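PDB 6HNI: ABC-type transport system, sugar-family extracellular solute-binding protein from Peptoclostridium difficile 630, which binds tyrosine as the extracellular lipoprotein of a probable ABC-type uptake system and also has adhesive properties. Local coordinates for residues A[175-180]-A[185-190]; A[86-91]-A[97-102]. The protein carries 1 engineered substitution. One frame throughout, in Å; residues are numbered along the deposited sequence. Where two conformers were deposited one is given.

Contact 1: A[175-180]-A[185-190]; sequences ALKEYA and FKVVEK
Ala180, Val187 and Phe185 form the apolar centre where helix 175-180 lies against strand 186-190, their axes 8.2 Å apart and nearly antiparallel at 156°. CB of Ala180 meets CG2 of Val187 at 3.5 Å, tighter than usual for two carbons, and touches CB of Phe185 at 3.8 Å. A bare methyl suits this place, because the strand has only just turned back from the helix and the chains are close. Val187 divides its two methyls: with CG1 anti to the backbone N, that branch reaches CD2 of Leu176 at 4.2 Å, while CG2 serves Ala180. Leucine is long enough to bring a delta methyl from the helix to the valine, and beyond Val187 it also packs on Val160 and on Leu145 of helix 141-145.

At the turn the aromatic pair meets through ring carbons, CE1 of Tyr179 lying 4.0 Å from CE2 of Phe185. The phenylalanine carbon comes to the edge of the tyrosine ring, near its plane, and the rings are not stacked.

Polar contacts mark the two ends. Near the turn, the backbone N of Phe185 donates to O of Ala180 (3.1 Å), tying the first residue of the returning chain to the helix. At the other end NZ of Lys177 forms a salt bridge with OE2 of Glu189 at 2.8 Å, on the syn side but 32° out of the carboxylate plane. The lysine chain bends at chi3 (81°) and brings NZ to OE2, the two side chains crossing nearly at right angles. OE1 of Glu189 is hydrogen-bonded with OH of Tyr162, so both carboxylate oxygens are engaged.

This is the helix-to-strand return of a beta-alpha-beta unit, strand 157-163, helix 167-183 and edge strand 186-192, in an alpha/beta domain of the periplasmic-binding-protein fold.

Contact 2: A[86-91]-A[97-102]; sequences DLIFAI and QAAFNA
The backbones of strand 87-91 and helix 97-102 come closest at Ala90 and Ala99, whose CA atoms are 7.1 Å apart, and no hydrogen bond links the two segments. Instead, the two segments meet through side-chain methyls. Ala99 is the meeting point: its CB points to the strand and is approached by CG2 of Ile88 at 4.1 Å and by CB of Ala90 at 4.4 Å. Ile88 and Ala90 are alternate residues, so both direct their side chains to the same face of the strand, and the helix methyl meets both.

In Ile88, CG2 stands anti to the backbone N while CG1 is anti to the carbonyl carbon (chi1 -67°), which makes the short gamma branch the one touching Ala99. The beta-branched side chain suits a strand and offers a broad apolar surface; beyond Ala99 it also packs on Thr103 and Ile106. Ala90 and Ala99 are small enough for the helix to settle close to the sheet, and Ala99 additionally leans on Ile108 of the neighbouring strand. All three touching residues are buried, as suits a purely apolar contact, although the surface shared by the two segments is a modest 92 Å².

Phe89, between the two contact residues, turns its CB from this helix and stacks its ring with that of Phe44 in helix 35-50. Strand 87-91 thus lies in a sheet with helices on both faces.

The packing belongs to the first half of a right-handed beta-alpha-beta crossover, strand 87-91, helix 93-102 and strand 108-113, within the parallel sheet of a Rossmann-like lobe of a substrate-binding protein.

In the fold
Contact 2 comes first along the chain and closes before contact 1 opens; their centres are 32 Å apart, their nearest atoms about 17 Å, and they lie on opposite sides of the chain's centre. Each joins a helix and a strand of a beta-alpha-beta unit, but in different sheets: 86-91 with 97-102 belongs to the five-stranded parallel sheet, with its strand at the centre, whereas 175-180 with 185-190 involves an edge strand of the four-stranded one. This fits the two-lobed plan of periplasmic binding proteins, which close around a ligand between the lobes. Bound tyrosine lies about 10 Å from the side chain of Ala90, and contact 2 lies in the buried interior of its lobe.

Contact 1: A[175-180]-A[185-190]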
loop_
_atom_site.group_PDB
_atom_site.type_symbol
_atom_site.label_atom_id
_atom_site.label_comp_id
_atom_site.label_asym_id
_atom_site.label_seq_id
_atom_site.Cartn_x
_atom_site.Cartn_y
_atom_site.Cartn_z
ATOM N N ALA A 175 -11.595 4.987 9.315
ATOM C CA ALA A 175 -10.844 4.578 10.521
ATOM C C ALA A 175 -10.180 5.760 11.216
ATOM O O ALA A 175 -10.202 5.839 12.455
ATOM C CB ALA A 175 -9.841 3.494 10.212
ATOM N N LEU A 176 -9.602 6.662 10.422
ATOM C CA LEU A 176 -9.006 7.861 10.975
ATOM C C LEU A 176 -10.026 8.724 11.714
ATOM O O LEU A 176 -9.772 9.225 12.831
ATOM C CB LEU A 176 -8.354 8.666 9.867
ATOM C CG LEU A 176 -7.714 9.959 10.274
ATOM C CD1 LEU A 176 -6.618 9.771 11.269
ATOM C CD2 LEU A 176 -7.147 10.647 9.053
ATOM N N LYS A 177 -11.185 8.905 11.088
ATOM C CA LYS A 177 -12.246 9.704 11.726
ATOM C C LYS A 177 -12.760 9.034 12.979
ATOM O O LYS A 177 -13.081 9.725 13.958
ATOM C CB LYS A 177 -13.376 10.002 10.768
ATOM C CG LYS A 177 -12.982 10.940 9.643
ATOM C CD LYS A 177 -13.866 10.840 8.432
ATOM C CE LYS A 177 -15.141 11.603 8.537
ATOM N NZ LYS A 177 -15.724 11.713 7.160
ATOM N N GLU A 178 -12.863 7.701 12.995
ATOM C CA GLU A 178 -13.288 7.012 14.191
ATOM C C GLU A 178 -12.281 7.201 15.332
ATOM O O GLU A 178 -12.672 7.522 16.483
ATOM C CB GLU A 178 -13.489 5.511 13.900
ATOM C CG GLU A 178 -13.869 4.682 15.108
ATOM C CD GLU A 178 -15.323 4.863 15.522
ATOM O OE1 GLU A 178 -16.049 5.712 14.927
ATOM O OE2 GLU A 178 -15.744 4.142 16.456
ATOM N N TYR A 179 -11.002 7.038 15.037
ATOM C CA TYR A 179 -9.961 7.279 16.017
ATOM C C TYR A 179 -10.019 8.719 16.554
ATOM O O TYR A 179 -9.920 8.951 17.756
ATOM C CB TYR A 179 -8.590 7.005 15.419
ATOM C CG TYR A 179 -7.407 7.176 16.349
ATOM C CD1 TYR A 179 -6.877 8.423 16.579
ATOM C CD2 TYR A 179 -6.774 6.088 16.933
ATOM C CE1 TYR A 179 -5.790 8.597 17.385
ATOM C CE2 TYR A 179 -5.683 6.261 17.749
ATOM C CZ TYR A 179 -5.195 7.529 17.970
ATOM O OH TYR A 179 -4.123 7.765 18.781
ATOM N N ALA A 180 -10.190 9.673 15.656
ATOM C CA ALA A 180 -10.150 11.098 16.024
ATOM C C ALA A 180 -11.298 11.407 16.955
ATOM O O ALA A 180 -11.105 12.140 17.932
ATOM C CB ALA A 180 -10.231 11.913 14.780
ATOM N N PHE A 185 -9.252 14.499 18.495
ATOM C CA PHE A 185 -8.687 15.182 17.304
ATOM C C PHE A 185 -9.796 15.593 16.344
ATOM O O PHE A 185 -10.891 14.983 16.303
ATOM C CB PHE A 185 -7.744 14.217 16.547
ATOM C CG PHE A 185 -6.554 13.823 17.319
ATOM C CD1 PHE A 185 -5.422 14.583 17.308
ATOM C CD2 PHE A 185 -6.563 12.658 18.052
ATOM C CE1 PHE A 185 -4.283 14.195 18.023
ATOM C CE2 PHE A 185 -5.474 12.287 18.795
ATOM C CZ PHE A 185 -4.319 13.032 18.767
ATOM N N LYS A 186 -9.477 16.635 15.580
ATOM C CA LYS A 186 -10.243 17.089 14.419
ATOM C C LYS A 186 -9.585 16.529 13.148
ATOM O O LYS A 186 -8.368 16.467 13.068
ATOM C CB LYS A 186 -10.205 18.620 14.367
ATOM C CG LYS A 186 -10.986 19.234 13.221
ATOM C CD LYS A 186 -11.266 20.701 13.550
ATOM C CE LYS A 186 -12.066 21.379 12.469
ATOM N NZ LYS A 186 -11.145 21.798 11.389
ATOM N N VAL A 187 -10.376 16.143 12.159
ATOM C CA VAL A 187 -9.815 15.687 10.889
ATOM C C VAL A 187 -10.281 16.650 9.802
ATOM O O VAL A 187 -11.468 16.979 9.735
ATOM C CB VAL A 187 -10.304 14.274 10.524
ATOM C CG1 VAL A 187 -9.822 13.821 9.139
ATOM C CG2 VAL A 187 -9.860 13.324 11.599
ATOM N N VAL A 188 -9.361 17.094 8.973
ATOM C CA VAL A 188 -9.675 17.876 7.773
ATOM C C VAL A 188 -9.331 17.027 6.542
ATOM O O VAL A 188 -8.165 16.643 6.359
ATOM C CB VAL A 188 -8.863 19.178 7.748
ATOM C CG1 VAL A 188 -9.210 19.973 6.512
ATOM C CG2 VAL A 188 -9.129 19.999 8.996
ATOM N N GLU A 189 -10.349 16.710 5.751
ATOM C CA GLU A 189 -10.212 15.878 4.564
ATOM C C GLU A 189 -10.036 16.670 3.301
ATOM O O GLU A 189 -10.709 17.737 3.143
ATOM C CB GLU A 189 -11.453 15.026 4.330
ATOM C CG GLU A 189 -11.771 14.047 5.394
ATOM C CD GLU A 189 -13.092 13.361 5.098
ATOM O OE1 GLU A 189 -13.253 12.735 4.022
ATOM O OE2 GLU A 189 -13.987 13.464 5.939
ATOM N N LYS A 190 -9.181 16.179 2.415
ATOM C CA LYS A 190 -9.088 16.722 1.072
ATOM C C LYS A 190 -9.136 15.563 0.079
ATOM O O LYS A 190 -8.131 14.904 -0.213
ATOM C CB LYS A 190 -7.840 17.580 0.911
ATOM C CG LYS A 190 -7.686 18.268 -0.430
ATOM C CD LYS A 190 -8.818 19.257 -0.668
ATOM C CE LYS A 190 -8.612 20.099 -1.936
ATOM N NZ LYS A 190 -9.847 20.788 -2.403
#

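Contact 2: A[86-91]-A[97-102]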
loop_
_atom_site.group_PDB
_atom_site.type_symbol
_atom_site.label_atom_id
_atom_site.label_comp_id
_atom_site.label_asym_id
_atom_site.label_seq_id
_atom_site.Cartn_x
_atom_site.Cartn_y
_atom_site.Cartn_z
ATOM N N ASP A 86 -1.821 -19.370 -15.925
ATOM C CA ASP A 86 -2.096 -20.299 -14.837
ATOM C C ASP A 86 -2.365 -19.645 -13.482
ATOM O O ASP A 86 -3.056 -20.191 -12.638
ATOM C CB ASP A 86 -0.910 -21.271 -14.728
ATOM C CG ASP A 86 -0.724 -22.128 -15.979
ATOM O OD1 ASP A 86 -1.620 -22.953 -16.164
ATOM O OD2 ASP A 86 0.259 -21.885 -16.754
ATOM N N LEU A 87 -1.832 -18.428 -13.326
ATOM C CA LEU A 87 -1.931 -17.680 -12.072
ATOM C C LEU A 87 -1.717 -16.213 -12.425
ATOM O O LEU A 87 -0.861 -15.869 -13.210
ATOM C CB LEU A 87 -0.830 -18.132 -11.101
ATOM C CG LEU A 87 -0.622 -17.292 -9.830
ATOM C CD1 LEU A 87 -1.803 -17.455 -8.941
ATOM C CD2 LEU A 87 0.641 -17.755 -9.097
ATOM N N ILE A 88 -2.512 -15.370 -11.748
ATOM C CA ILE A 88 -2.320 -13.895 -11.799
ATOM C C ILE A 88 -1.954 -13.367 -10.421
ATOM O O ILE A 88 -2.599 -13.736 -9.455
ATOM C CB ILE A 88 -3.605 -13.239 -12.286
ATOM C CG1 ILE A 88 -3.881 -13.605 -13.734
ATOM C CG2 ILE A 88 -3.488 -11.686 -12.170
ATOM C CD1 ILE A 88 -5.282 -13.276 -14.207
ATOM N N PHE A 89 -0.856 -12.651 -10.358
ATOM C CA PHE A 89 -0.443 -11.978 -9.126
ATOM C C PHE A 89 -0.741 -10.468 -9.341
ATOM O O PHE A 89 -0.191 -9.847 -10.231
ATOM C CB PHE A 89 1.053 -12.204 -8.916
ATOM C CG PHE A 89 1.681 -11.458 -7.757
ATOM C CD1 PHE A 89 1.038 -11.320 -6.526
ATOM C CD2 PHE A 89 2.940 -10.937 -7.901
ATOM C CE1 PHE A 89 1.666 -10.582 -5.492
ATOM C CE2 PHE A 89 3.565 -10.241 -6.876
ATOM C CZ PHE A 89 2.907 -10.106 -5.670
ATOM N N ALA A 90 -1.631 -9.992 -8.469
ATOM C CA ALA A 90 -2.128 -8.562 -8.591
ATOM C C ALA A 90 -1.651 -7.762 -7.378
ATOM O O ALA A 90 -1.891 -8.121 -6.217
ATOM C CB ALA A 90 -3.658 -8.547 -8.716
ATOM N N ILE A 91 -1.026 -6.610 -7.692
ATOM C CA ILE A 91 -0.387 -5.794 -6.704
ATOM C C ILE A 91 -1.152 -4.463 -6.690
ATOM O O ILE A 91 -1.030 -3.698 -7.641
ATOM C CB ILE A 91 1.101 -5.555 -7.030
ATOM C CG1 ILE A 91 1.869 -6.907 -7.147
ATOM C CG2 ILE A 91 1.759 -4.631 -6.034
ATOM C CD1 ILE A 91 3.238 -6.674 -7.715
ATOM N N GLN A 97 -8.793 -5.562 -8.409
ATOM C CA GLN A 97 -10.176 -5.434 -8.841
ATOM C C GLN A 97 -10.329 -5.668 -10.343
ATOM O O GLN A 97 -11.282 -6.345 -10.775
ATOM C CB GLN A 97 -10.780 -4.062 -8.446
ATOM C CG GLN A 97 -11.003 -3.971 -6.976
ATOM C CD GLN A 97 -11.625 -2.619 -6.601
ATOM O OE1 GLN A 97 -11.077 -1.566 -6.973
ATOM N NE2 GLN A 97 -12.684 -2.665 -5.802
ATOM N N ALA A 98 -9.380 -5.146 -11.108
ATOM C CA ALA A 98 -9.384 -5.375 -12.542
ATOM C C ALA A 98 -9.222 -6.879 -12.905
ATOM O O ALA A 98 -9.893 -7.364 -13.767
ATOM C CB ALA A 98 -8.327 -4.562 -13.222
ATOM N N ALA A 99 -8.267 -7.536 -12.234
ATOM C CA ALA A 99 -8.012 -8.976 -12.465
ATOM C C ALA A 99 -9.296 -9.762 -12.165
ATOM O O ALA A 99 -9.721 -10.597 -12.959
ATOM C CB ALA A 99 -6.875 -9.414 -11.583
ATOM N N PHE A 100 -9.956 -9.446 -11.042
ATOM C CA PHE A 100 -11.182 -10.118 -10.666
ATOM C C PHE A 100 -12.333 -9.873 -11.653
ATOM O O PHE A 100 -13.115 -10.786 -11.965
ATOM C CB PHE A 100 -11.526 -9.804 -9.209
ATOM C CG PHE A 100 -12.725 -10.544 -8.647
ATOM C CD1 PHE A 100 -12.739 -11.952 -8.575
ATOM C CD2 PHE A 100 -13.826 -9.858 -8.158
ATOM C CE1 PHE A 100 -13.826 -12.612 -8.021
ATOM C CE2 PHE A 100 -14.889 -10.515 -7.590
ATOM C CZ PHE A 100 -14.894 -11.893 -7.508
ATOM N N ASN A 101 -12.433 -8.646 -12.170
ATOM C CA ASN A 101 -13.385 -8.385 -13.191
ATOM C C ASN A 101 -13.111 -9.175 -14.460
ATOM O O ASN A 101 -14.038 -9.584 -15.133
ATOM C CB ASN A 101 -13.412 -6.867 -13.520
ATOM C CG ASN A 101 -13.998 -6.017 -12.403
ATOM O OD1 ASN A 101 -14.655 -6.499 -11.484
ATOM N ND2 ASN A 101 -13.781 -4.720 -12.527
ATOM N N ALA A 102 -11.842 -9.319 -14.802
ATOM C CA ALA A 102 -11.435 -9.988 -16.043
ATOM C C ALA A 102 -11.670 -11.503 -16.043
ATOM O O ALA A 102 -11.952 -12.050 -17.088
ATOM C CB ALA A 102 -9.990 -9.717 -16.359
#